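Local coordinates for sucrose 6(F)-phosphate phosphorylase (Thermoanaerobacterium thermosaccharolyticum DSM 571, PDB 6S9V), which is an enzyme of the alpha-amylase family, built round a TIM-barrel catalytic domain, at residues I54-G62 against T70-W81; F109-R117 against F156-V167. One frame throughout, in Å; residues are numbered along the deposited sequence.

Contact 1. Residues I54-G62 against T70-W81; sequences ILPPFPSSG and TYSEIEPKFGTW
Thr70 meets Pro59 and Phe58 at the start of the segment: its CG2 lies 4.0 Å from Pro59 CG, and its carbonyl O comes close to Phe58 CB. That oxygen is buried here and has no polar partner in the model. The ring of Tyr71 follows, presenting its CD2-CE2 edge to the face of Phe58 in an edge-to-face pair, with centroids 4.8 Å apart and planes at 59°. Tyr71 CD2 sits over the centre of the Phe58 ring, whose opposite face is covered near the rim by Pro57 CD; the phenylalanine is thus sandwiched between a neighbour in its own segment and one across the contact. Tyr71 OH reaches past this pair to the backbone N of Met98. Glu73 lays its side chain against Pro59, OE2 approaching Pro59 CG to 3.3 Å, while its carbonyl O stands at the Phe58 ring edge. With CG1 beside the backbone N (chi1 -63°), Ile74 brings CD1 to Pro57 CG at 3.8 Å and over the indole of Trp81. The one hydrogen bond between the segments comes next: Glu75 N donates to Pro57 O over 2.8 Å, nearly straight at 161° and in the carbonyl plane. The Glu75 side chain, bent at chi2, turns its carboxylate to Lys77 N, which meets OE2 from above the carboxylate plane. Phe78 turns its edge to Pro57 O. Trp81 ends the walk at the Phe58 ring edge, CZ2 3.7 Å from Phe58 CE1; its NE1 donates to Tyr71 O, which lies in the indole plane, though the donor is tilted from the carbonyl plane. This is a long beta-alpha loop of a TIM barrel, folded back on itself between strand 51-54 and helix 81-88.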
loop_
_atom_site.group_PDB
_atom_site.type_symbol
_atom_site.label_atom_id
_atom_site.label_comp_id
_atom_site.label_asym_id
_atom_site.label_seq_id
_atom_site.Cartn_x
_atom_site.Cartn_y
_atom_site.Cartn_z
ATOM N N ILE A 54 5.259 8.746 -1.195
ATOM C CA ILE A 54 4.407 9.776 -1.771
ATOM C C ILE A 54 3.461 9.088 -2.743
ATOM O O ILE A 54 3.897 8.567 -3.773
ATOM C CB ILE A 54 5.225 10.853 -2.490
ATOM C CG1 ILE A 54 6.251 11.485 -1.563
ATOM C CG2 ILE A 54 4.290 11.934 -3.053
ATOM C CD1 ILE A 54 7.245 12.372 -2.303
ATOM N N LEU A 55 2.169 9.086 -2.428
ATOM C CA LEU A 55 1.191 8.488 -3.324
ATOM C C LEU A 55 1.207 9.254 -4.649
ATOM O O LEU A 55 1.691 10.385 -4.709
ATOM C CB LEU A 55 -0.180 8.470 -2.656
ATOM C CG LEU A 55 -0.174 7.445 -1.500
ATOM C CD1 LEU A 55 -1.202 7.756 -0.423
ATOM C CD2 LEU A 55 -0.382 6.035 -2.080
ATOM N N PRO A 56 0.725 8.634 -5.725
ATOM C CA PRO A 56 1.082 9.086 -7.101
ATOM C C PRO A 56 0.980 10.589 -7.273
ATOM O O PRO A 56 -0.116 11.165 -7.193
ATOM C CB PRO A 56 0.061 8.347 -7.977
ATOM C CG PRO A 56 -0.200 7.077 -7.231
ATOM C CD PRO A 56 -0.138 7.436 -5.755
ATOM N N PRO A 57 2.114 11.261 -7.512
ATOM C CA PRO A 57 2.122 12.719 -7.708
ATOM C C PRO A 57 2.204 13.172 -9.162
ATOM O O PRO A 57 2.483 14.352 -9.394
ATOM C CB PRO A 57 3.398 13.126 -6.960
ATOM C CG PRO A 57 4.348 11.987 -7.286
ATOM C CD PRO A 57 3.480 10.735 -7.321
ATOM N N PHE A 58 1.995 12.281 -10.127
ATOM C CA PHE A 58 2.080 12.637 -11.536
ATOM C C PHE A 58 0.739 13.164 -12.026
ATOM O O PHE A 58 -0.304 12.882 -11.428
ATOM C CB PHE A 58 2.531 11.415 -12.335
ATOM C CG PHE A 58 3.545 10.593 -11.600
ATOM C CD1 PHE A 58 4.838 11.052 -11.445
ATOM C CD2 PHE A 58 3.193 9.392 -11.010
ATOM C CE1 PHE A 58 5.764 10.315 -10.741
ATOM C CE2 PHE A 58 4.121 8.648 -10.312
ATOM C CZ PHE A 58 5.399 9.121 -10.163
ATOM N N PRO A 59 0.730 13.953 -13.100
ATOM C CA PRO A 59 -0.551 14.374 -13.687
ATOM C C PRO A 59 -1.410 13.154 -13.959
ATOM O O PRO A 59 -0.941 12.161 -14.516
ATOM C CB PRO A 59 -0.149 15.086 -14.982
ATOM C CG PRO A 59 1.293 15.411 -14.828
ATOM C CD PRO A 59 1.877 14.351 -13.940
ATOM N N SER A 60 -2.673 13.223 -13.544
ATOM C CA SER A 60 -3.545 12.058 -13.560
ATOM C C SER A 60 -4.960 12.483 -13.912
ATOM O O SER A 60 -5.410 13.570 -13.539
ATOM C CB SER A 60 -3.515 11.347 -12.205
ATOM O OG SER A 60 -4.465 10.305 -12.114
ATOM N N SER A 61 -5.673 11.602 -14.609
ATOM C CA SER A 61 -7.027 11.921 -15.052
ATOM C C SER A 61 -8.122 11.247 -14.224
ATOM O O SER A 61 -9.296 11.283 -14.624
ATOM C CB SER A 61 -7.199 11.551 -16.525
ATOM O OG SER A 61 -7.212 10.151 -16.714
ATOM N N GLY A 62 -7.783 10.654 -13.087
ATOM C CA GLY A 62 -8.785 10.061 -12.221
ATOM C C GLY A 62 -8.149 9.198 -11.156
ATOM O O GLY A 62 -6.936 8.981 -11.138
ATOM N N THR A 70 1.552 11.002 -17.495
ATOM C CA THR A 70 2.970 10.972 -17.815
ATOM C C THR A 70 3.724 10.889 -16.499
ATOM O O THR A 70 3.230 11.346 -15.463
ATOM C CB THR A 70 3.411 12.211 -18.608
ATOM O OG1 THR A 70 4.826 12.162 -18.839
ATOM C CG2 THR A 70 3.089 13.493 -17.849
ATOM N N TYR A 71 4.913 10.290 -16.546
ATOM C CA TYR A 71 5.827 10.288 -15.414
ATOM C C TYR A 71 6.973 11.282 -15.577
ATOM O O TYR A 71 7.817 11.393 -14.681
ATOM C CB TYR A 71 6.418 8.895 -15.193
ATOM C CG TYR A 71 5.425 7.809 -14.854
ATOM C CD1 TYR A 71 4.789 7.085 -15.854
ATOM C CD2 TYR A 71 5.151 7.483 -13.534
ATOM C CE1 TYR A 71 3.909 6.070 -15.549
ATOM C CE2 TYR A 71 4.255 6.471 -13.216
ATOM C CZ TYR A 71 3.634 5.776 -14.228
ATOM O OH TYR A 71 2.759 4.763 -13.905
ATOM N N SER A 72 7.029 11.994 -16.699
ATOM C CA SER A 72 8.150 12.885 -16.972
ATOM C C SER A 72 8.034 14.212 -16.238
ATOM O O SER A 72 8.966 15.020 -16.295
ATOM C CB SER A 72 8.273 13.118 -18.481
ATOM O OG SER A 72 7.100 13.728 -18.992
ATOM N N GLU A 73 6.925 14.456 -15.549
ATOM C CA GLU A 73 6.800 15.631 -14.705
ATOM C C GLU A 73 5.931 15.286 -13.507
ATOM O O GLU A 73 5.114 14.359 -13.544
ATOM C CB GLU A 73 6.203 16.837 -15.446
ATOM C CG GLU A 73 4.780 16.634 -15.885
ATOM C CD GLU A 73 4.074 17.923 -16.290
ATOM O OE1 GLU A 73 4.747 18.951 -16.550
ATOM O OE2 GLU A 73 2.829 17.891 -16.358
ATOM N N ILE A 74 6.121 16.052 -12.450
ATOM C CA ILE A 74 5.219 16.028 -11.308
ATOM C C ILE A 74 4.027 16.923 -11.624
ATOM O O ILE A 74 4.162 17.951 -12.300
ATOM C CB ILE A 74 5.961 16.486 -10.036
ATOM C CG1 ILE A 74 7.101 15.508 -9.705
ATOM C CG2 ILE A 74 4.986 16.651 -8.875
ATOM C CD1 ILE A 74 6.675 14.062 -9.536
ATOM N N GLU A 75 2.848 16.526 -11.157
ATOM C CA GLU A 75 1.656 17.355 -11.292
ATOM C C GLU A 75 1.953 18.764 -10.777
ATOM O O GLU A 75 2.294 18.924 -9.600
ATOM C CB GLU A 75 0.502 16.716 -10.522
ATOM C CG GLU A 75 -0.683 17.636 -10.218
ATOM C CD GLU A 75 -1.210 18.344 -11.441
ATOM O OE1 GLU A 75 -1.285 17.714 -12.516
ATOM O OE2 GLU A 75 -1.552 19.538 -11.321
ATOM N N PRO A 76 1.851 19.804 -11.626
ATOM C CA PRO A 76 2.287 21.141 -11.180
ATOM C C PRO A 76 1.520 21.696 -9.993
ATOM O O PRO A 76 2.081 22.509 -9.244
ATOM C CB PRO A 76 2.110 22.003 -12.443
ATOM C CG PRO A 76 2.282 21.028 -13.571
ATOM C CD PRO A 76 1.672 19.741 -13.089
ATOM N N LYS A 77 0.273 21.270 -9.764
ATOM C CA LYS A 77 -0.411 21.654 -8.532
ATOM C C LYS A 77 0.366 21.210 -7.300
ATOM O O LYS A 77 0.271 21.837 -6.237
ATOM C CB LYS A 77 -1.811 21.034 -8.484
ATOM C CG LYS A 77 -2.889 21.741 -9.287
ATOM C CD LYS A 77 -4.162 20.889 -9.355
ATOM C CE LYS A 77 -4.880 20.790 -8.016
ATOM N NZ LYS A 77 -5.514 22.071 -7.613
ATOM N N PHE A 78 1.133 20.129 -7.417
ATOM C CA PHE A 78 1.854 19.570 -6.282
ATOM C C PHE A 78 3.302 20.028 -6.209
ATOM O O PHE A 78 3.840 20.151 -5.103
ATOM C CB PHE A 78 1.806 18.039 -6.336
ATOM C CG PHE A 78 0.406 17.477 -6.406
ATOM C CD1 PHE A 78 -0.663 18.174 -5.876
ATOM C CD2 PHE A 78 0.162 16.247 -7.004
ATOM C CE1 PHE A 78 -1.950 17.663 -5.945
ATOM C CE2 PHE A 78 -1.126 15.737 -7.071
ATOM C CZ PHE A 78 -2.178 16.450 -6.539
ATOM N N GLY A 79 3.953 20.243 -7.340
ATOM C CA GLY A 79 5.322 20.720 -7.340
ATOM C C GLY A 79 6.065 20.218 -8.575
ATOM O O GLY A 79 5.490 20.107 -9.658
ATOM N N THR A 80 7.349 19.921 -8.378
ATOM C CA THR A 80 8.219 19.519 -9.466
ATOM C C THR A 80 9.053 18.322 -9.035
ATOM O O THR A 80 9.130 17.978 -7.853
ATOM C CB THR A 80 9.162 20.644 -9.902
ATOM O OG1 THR A 80 10.183 20.806 -8.909
ATOM C CG2 THR A 80 8.405 21.949 -10.080
ATOM N N TRP A 81 9.686 17.691 -10.021
ATOM C CA TRP A 81 10.590 16.586 -9.730
ATOM C C TRP A 81 11.712 17.013 -8.791
ATOM O O TRP A 81 12.255 16.181 -8.056
ATOM C CB TRP A 81 11.161 16.041 -11.033
ATOM C CG TRP A 81 10.450 14.838 -11.567
ATOM C CD1 TRP A 81 9.834 14.721 -12.775
ATOM C CD2 TRP A 81 10.288 13.580 -10.908
ATOM N NE1 TRP A 81 9.308 13.461 -12.919
ATOM C CE2 TRP A 81 9.565 12.743 -11.779
ATOM C CE3 TRP A 81 10.681 13.082 -9.664
ATOM C CZ2 TRP A 81 9.235 11.436 -11.451
ATOM C CZ3 TRP A 81 10.369 11.777 -9.341
ATOM C CH2 TRP A 81 9.633 10.973 -10.225
#

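Contact 2. Residues F109-R117 against F156-V167; sequences FQDFLKKGR and FKIEETGEEEKV
Leu113 and Phe156 form the dense part of the contact, Leu113 CD2 lying 3.3 Å from Phe156 CB. Beside them Phe109 points the edge of its ring at one face of Phe156, an edge-to-face pair with centroids 5.0 Å apart and planes at 72°; Phe109 CZ stands above that face, offset toward the rim. With CG opposite the backbone N about the CA-CB bond (chi1 -165°), the Phe109 ring also reaches Val167 CG2. Phe112 carries the apolar layer further, with Ile158 CD1 over one face of its ring and Val167 CG1 4.0 Å from its CE2. At the helix end Ile158 CG2 packs on the backbone of Gly116, 3.5 Å from its CA, where phi turns positive and the chain leaves the helix. Two carbonyls of the last helical turn are taken up by the hairpin turn: Glu159 N bonds to Leu113 O at 2.8 Å, almost in line with the C=O, and Glu160 N to Lys114 O at 3.1 Å, less straight.

Toward solvent the fit relaxes. Lys114 runs alongside Glu159, pointing the same way, yet its NZ stays 4.8 Å from Glu159 OE1, so the opposite charges probably attract without direct contact. Arg117, though poorly ordered, makes the salt bridge of this side: NH2 donates to Glu165 OE2 over 2.6 Å, on its syn side but well out of the carboxylate plane, with OE2 near the guanidinium plane; the NE bonds to the same carboxylate are weak. Arg117 NH1 has a second acid, Asp129.

The final turns of helix 107-115 thus pack against one side of hairpin 153-157/164-168, the 109-115 and 164-167 axes running roughly antiparallel (148°); strand 179-181 supplies Ile180 against Phe109, Phe156 and Val167.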
loop_
_atom_site.group_PDB
_atom_site.type_symbol
_atom_site.label_atom_id
_atom_site.label_comp_id
_atom_site.label_asym_id
_atom_site.label_seq_id
_atom_site.Cartn_x
_atom_site.Cartn_y
_atom_site.Cartn_z
ATOM N N PHE A 109 -2.198 6.892 -25.646
ATOM C CA PHE A 109 -3.555 6.466 -25.952
ATOM C C PHE A 109 -4.313 7.476 -26.804
ATOM O O PHE A 109 -5.132 7.074 -27.640
ATOM C CB PHE A 109 -4.344 6.192 -24.677
ATOM C CG PHE A 109 -5.603 5.423 -24.930
ATOM C CD1 PHE A 109 -5.549 4.075 -25.248
ATOM C CD2 PHE A 109 -6.833 6.048 -24.896
ATOM C CE1 PHE A 109 -6.700 3.367 -25.511
ATOM C CE2 PHE A 109 -7.984 5.341 -25.147
ATOM C CZ PHE A 109 -7.920 4.000 -25.452
ATOM N N GLN A 110 -4.075 8.778 -26.620
ATOM C CA GLN A 110 -4.756 9.747 -27.472
ATOM C C GLN A 110 -4.308 9.610 -28.925
ATOM O O GLN A 110 -5.110 9.800 -29.848
ATOM C CB GLN A 110 -4.559 11.170 -26.949
ATOM C CG GLN A 110 -5.350 11.400 -25.662
ATOM C CD GLN A 110 -5.417 12.848 -25.227
ATOM O OE1 GLN A 110 -6.507 13.370 -24.968
ATOM N NE2 GLN A 110 -4.270 13.509 -25.150
ATOM N N ASP A 111 -3.028 9.299 -29.149
ATOM C CA ASP A 111 -2.565 9.051 -30.512
ATOM C C ASP A 111 -3.269 7.835 -31.094
ATOM O O ASP A 111 -3.711 7.853 -32.248
ATOM C CB ASP A 111 -1.049 8.852 -30.518
ATOM C CG ASP A 111 -0.457 8.886 -31.911
ATOM O OD1 ASP A 111 -0.263 9.996 -32.448
ATOM O OD2 ASP A 111 -0.175 7.806 -32.465
ATOM N N PHE A 112 -3.428 6.788 -30.282
ATOM C CA PHE A 112 -4.130 5.591 -30.722
ATOM C C PHE A 112 -5.583 5.889 -31.061
ATOM O O PHE A 112 -6.103 5.405 -32.072
ATOM C CB PHE A 112 -4.056 4.518 -29.637
ATOM C CG PHE A 112 -4.952 3.345 -29.892
ATOM C CD1 PHE A 112 -4.673 2.459 -30.914
ATOM C CD2 PHE A 112 -6.091 3.148 -29.132
ATOM C CE1 PHE A 112 -5.501 1.390 -31.166
ATOM C CE2 PHE A 112 -6.926 2.076 -29.378
ATOM C CZ PHE A 112 -6.628 1.195 -30.396
ATOM N N LEU A 113 -6.265 6.682 -30.229
ATOM C CA LEU A 113 -7.654 6.996 -30.530
ATOM C C LEU A 113 -7.775 7.822 -31.799
ATOM O O LEU A 113 -8.806 7.771 -32.475
ATOM C CB LEU A 113 -8.304 7.734 -29.365
ATOM C CG LEU A 113 -8.622 6.905 -28.123
ATOM C CD1 LEU A 113 -9.426 7.763 -27.158
ATOM C CD2 LEU A 113 -9.380 5.623 -28.460
ATOM N N LYS A 114 -6.741 8.599 -32.125
ATOM C CA LYS A 114 -6.758 9.383 -33.352
ATOM C C LYS A 114 -6.532 8.495 -34.569
ATOM O O LYS A 114 -7.277 8.575 -35.552
ATOM C CB LYS A 114 -5.696 10.480 -33.274
ATOM C CG LYS A 114 -5.558 11.349 -34.523
ATOM C CD LYS A 114 -4.341 12.261 -34.384
ATOM C CE LYS A 114 -4.009 13.006 -35.666
ATOM N NZ LYS A 114 -4.729 14.309 -35.749
ATOM N N LYS A 115 -5.510 7.639 -34.523
ATOM C CA LYS A 115 -5.057 6.917 -35.703
ATOM C C LYS A 115 -5.386 5.430 -35.696
ATOM O O LYS A 115 -5.152 4.762 -36.710
ATOM C CB LYS A 115 -3.542 7.090 -35.892
ATOM C CG LYS A 115 -3.102 8.531 -36.088
ATOM C CD LYS A 115 -1.588 8.639 -36.177
ATOM C CE LYS A 115 -1.132 10.087 -36.279
ATOM N NZ LYS A 115 0.351 10.216 -36.213
ATOM N N GLY A 116 -5.907 4.890 -34.599
ATOM C CA GLY A 116 -6.226 3.473 -34.581
ATOM C C GLY A 116 -4.971 2.635 -34.726
ATOM O O GLY A 116 -3.945 2.893 -34.085
ATOM N N ARG A 117 -5.037 1.615 -35.586
ATOM C CA ARG A 117 -3.930 0.673 -35.700
ATOM C C ARG A 117 -2.707 1.263 -36.397
ATOM O O ARG A 117 -1.611 0.714 -36.252
ATOM C CB ARG A 117 -4.381 -0.588 -36.442
ATOM C CG ARG A 117 -5.575 -1.311 -35.817
ATOM C CD ARG A 117 -5.417 -1.514 -34.309
ATOM N NE ARG A 117 -6.548 -2.237 -33.726
ATOM C CZ ARG A 117 -6.542 -3.531 -33.404
ATOM N NH1 ARG A 117 -5.458 -4.274 -33.591
ATOM N NH2 ARG A 117 -7.629 -4.081 -32.884
ATOM N N PHE A 156 -14.152 2.779 -27.332
ATOM C CA PHE A 156 -13.732 4.100 -27.767
ATOM C C PHE A 156 -13.942 4.227 -29.267
ATOM O O PHE A 156 -13.973 3.235 -29.996
ATOM C CB PHE A 156 -12.265 4.366 -27.423
ATOM C CG PHE A 156 -11.972 4.315 -25.957
ATOM C CD1 PHE A 156 -12.072 5.454 -25.176
ATOM C CD2 PHE A 156 -11.601 3.125 -25.355
ATOM C CE1 PHE A 156 -11.795 5.404 -23.828
ATOM C CE2 PHE A 156 -11.332 3.071 -24.013
ATOM C CZ PHE A 156 -11.428 4.210 -23.245
ATOM N N LYS A 157 -14.064 5.468 -29.717
ATOM C CA LYS A 157 -14.253 5.784 -31.127
ATOM C C LYS A 157 -12.907 6.173 -31.719
ATOM O O LYS A 157 -12.237 7.073 -31.203
ATOM C CB LYS A 157 -15.257 6.926 -31.288
ATOM C CG LYS A 157 -15.548 7.336 -32.725
ATOM C CD LYS A 157 -16.357 8.631 -32.761
ATOM C CE LYS A 157 -16.752 9.017 -34.178
ATOM N NZ LYS A 157 -17.610 10.237 -34.209
ATOM N N ILE A 158 -12.502 5.484 -32.780
ATOM C CA ILE A 158 -11.278 5.847 -33.486
ATOM C C ILE A 158 -11.613 7.003 -34.420
ATOM O O ILE A 158 -12.516 6.897 -35.256
ATOM C CB ILE A 158 -10.695 4.655 -34.252
ATOM C CG1 ILE A 158 -10.470 3.469 -33.312
ATOM C CG2 ILE A 158 -9.386 5.043 -34.916
ATOM C CD1 ILE A 158 -9.618 3.792 -32.081
ATOM N N GLU A 159 -10.889 8.109 -34.280
ATOM C CA GLU A 159 -11.273 9.335 -34.969
ATOM C C GLU A 159 -11.150 9.173 -36.477
ATOM O O GLU A 159 -12.086 9.480 -37.224
ATOM C CB GLU A 159 -10.415 10.499 -34.464
ATOM C CG GLU A 159 -10.919 11.882 -34.861
ATOM C CD GLU A 159 -10.156 12.492 -36.025
ATOM O OE1 GLU A 159 -8.976 12.136 -36.226
ATOM O OE2 GLU A 159 -10.740 13.334 -36.740
ATOM N N GLU A 160 -10.009 8.669 -36.944
ATOM C CA GLU A 160 -9.740 8.660 -38.375
ATOM C C GLU A 160 -10.595 7.642 -39.120
ATOM O O GLU A 160 -10.830 7.819 -40.320
ATOM C CB GLU A 160 -8.248 8.418 -38.614
ATOM C CG GLU A 160 -7.409 9.665 -38.319
ATOM C CD GLU A 160 -5.927 9.476 -38.579
ATOM O OE1 GLU A 160 -5.483 8.315 -38.708
ATOM O OE2 GLU A 160 -5.201 10.491 -38.632
ATOM N N THR A 161 -11.077 6.595 -38.446
ATOM C CA THR A 161 -11.887 5.576 -39.100
ATOM C C THR A 161 -13.358 5.617 -38.710
ATOM O O THR A 161 -14.183 5.027 -39.416
ATOM C CB THR A 161 -11.347 4.173 -38.781
ATOM O OG1 THR A 161 -11.444 3.924 -37.374
ATOM C CG2 THR A 161 -9.898 4.053 -39.211
ATOM N N GLY A 162 -13.706 6.283 -37.612
ATOM C CA GLY A 162 -15.063 6.256 -37.112
ATOM C C GLY A 162 -15.485 4.931 -36.525
ATOM O O GLY A 162 -16.639 4.797 -36.103
ATOM N N GLU A 163 -14.587 3.954 -36.473
ATOM C CA GLU A 163 -14.906 2.630 -35.973
ATOM C C GLU A 163 -14.873 2.607 -34.451
ATOM O O GLU A 163 -14.148 3.373 -33.811
ATOM C CB GLU A 163 -13.909 1.615 -36.530
ATOM C CG GLU A 163 -14.084 1.328 -38.011
ATOM C CD GLU A 163 -12.914 0.566 -38.601
ATOM O OE1 GLU A 163 -11.982 0.221 -37.844
ATOM O OE2 GLU A 163 -12.922 0.319 -39.826
ATOM N N GLU A 164 -15.677 1.720 -33.871
ATOM C CA GLU A 164 -15.652 1.493 -32.435
ATOM C C GLU A 164 -14.602 0.435 -32.131
ATOM O O GLU A 164 -14.496 -0.570 -32.840
ATOM C CB GLU A 164 -17.014 1.031 -31.915
ATOM C CG GLU A 164 -18.161 2.008 -32.136
ATOM C CD GLU A 164 -18.022 3.283 -31.331
ATOM O OE1 GLU A 164 -17.049 3.405 -30.560
ATOM O OE2 GLU A 164 -18.895 4.166 -31.467
ATOM N N GLU A 165 -13.823 0.670 -31.081
ATOM C CA GLU A 165 -12.771 -0.247 -30.672
ATOM C C GLU A 165 -12.842 -0.457 -29.170
ATOM O O GLU A 165 -12.941 0.511 -28.404
ATOM C CB GLU A 165 -11.375 0.262 -31.046
ATOM C CG GLU A 165 -10.280 -0.769 -30.795
ATOM C CD GLU A 165 -9.650 -1.288 -32.070
ATOM O OE1 GLU A 165 -9.231 -0.462 -32.909
ATOM O OE2 GLU A 165 -9.579 -2.523 -32.236
ATOM N N LYS A 166 -12.757 -1.710 -28.756
ATOM C CA LYS A 166 -12.712 -2.073 -27.349
ATOM C C LYS A 166 -11.276 -2.348 -26.941
ATOM O O LYS A 166 -10.518 -2.976 -27.686
ATOM C CB LYS A 166 -13.573 -3.307 -27.082
ATOM C CG LYS A 166 -15.057 -3.066 -27.256
ATOM C CD LYS A 166 -15.857 -4.319 -26.938
ATOM C CE LYS A 166 -17.338 -4.005 -26.804
ATOM N NZ LYS A 166 -17.995 -3.895 -28.122
ATOM N N VAL A 167 -10.895 -1.836 -25.770
ATOM C CA VAL A 167 -9.598 -2.120 -25.174
ATOM C C VAL A 167 -9.824 -2.511 -23.721
ATOM O O VAL A 167 -10.798 -2.094 -23.084
ATOM C CB VAL A 167 -8.609 -0.934 -25.262
ATOM C CG1 VAL A 167 -8.358 -0.560 -26.712
ATOM C CG2 VAL A 167 -9.128 0.249 -24.473
#

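In the fold
Starting from the N terminus, the chain passes barrel strands 22-25 and 51-54 before contact 1 closes a short loop, bringing 70-81 back onto 54-62 with seven residues between, ahead of helix 81-88. Strand 92-97 follows, and the chain then leaves the barrel for helix 107-115, where contact 2 opens. Its loop is longer, 38 residues, and ends when the hairpin 153-157/164-168 returns to that helix. The two closures are in series, neither nested nor crossed, with centres 26 Å apart. Contact 1 joins parts of one barrel loop; contact 2 joins helix 107-115 to the hairpin, within the long excursion that follows strand 92-97 and precedes helix 187-202.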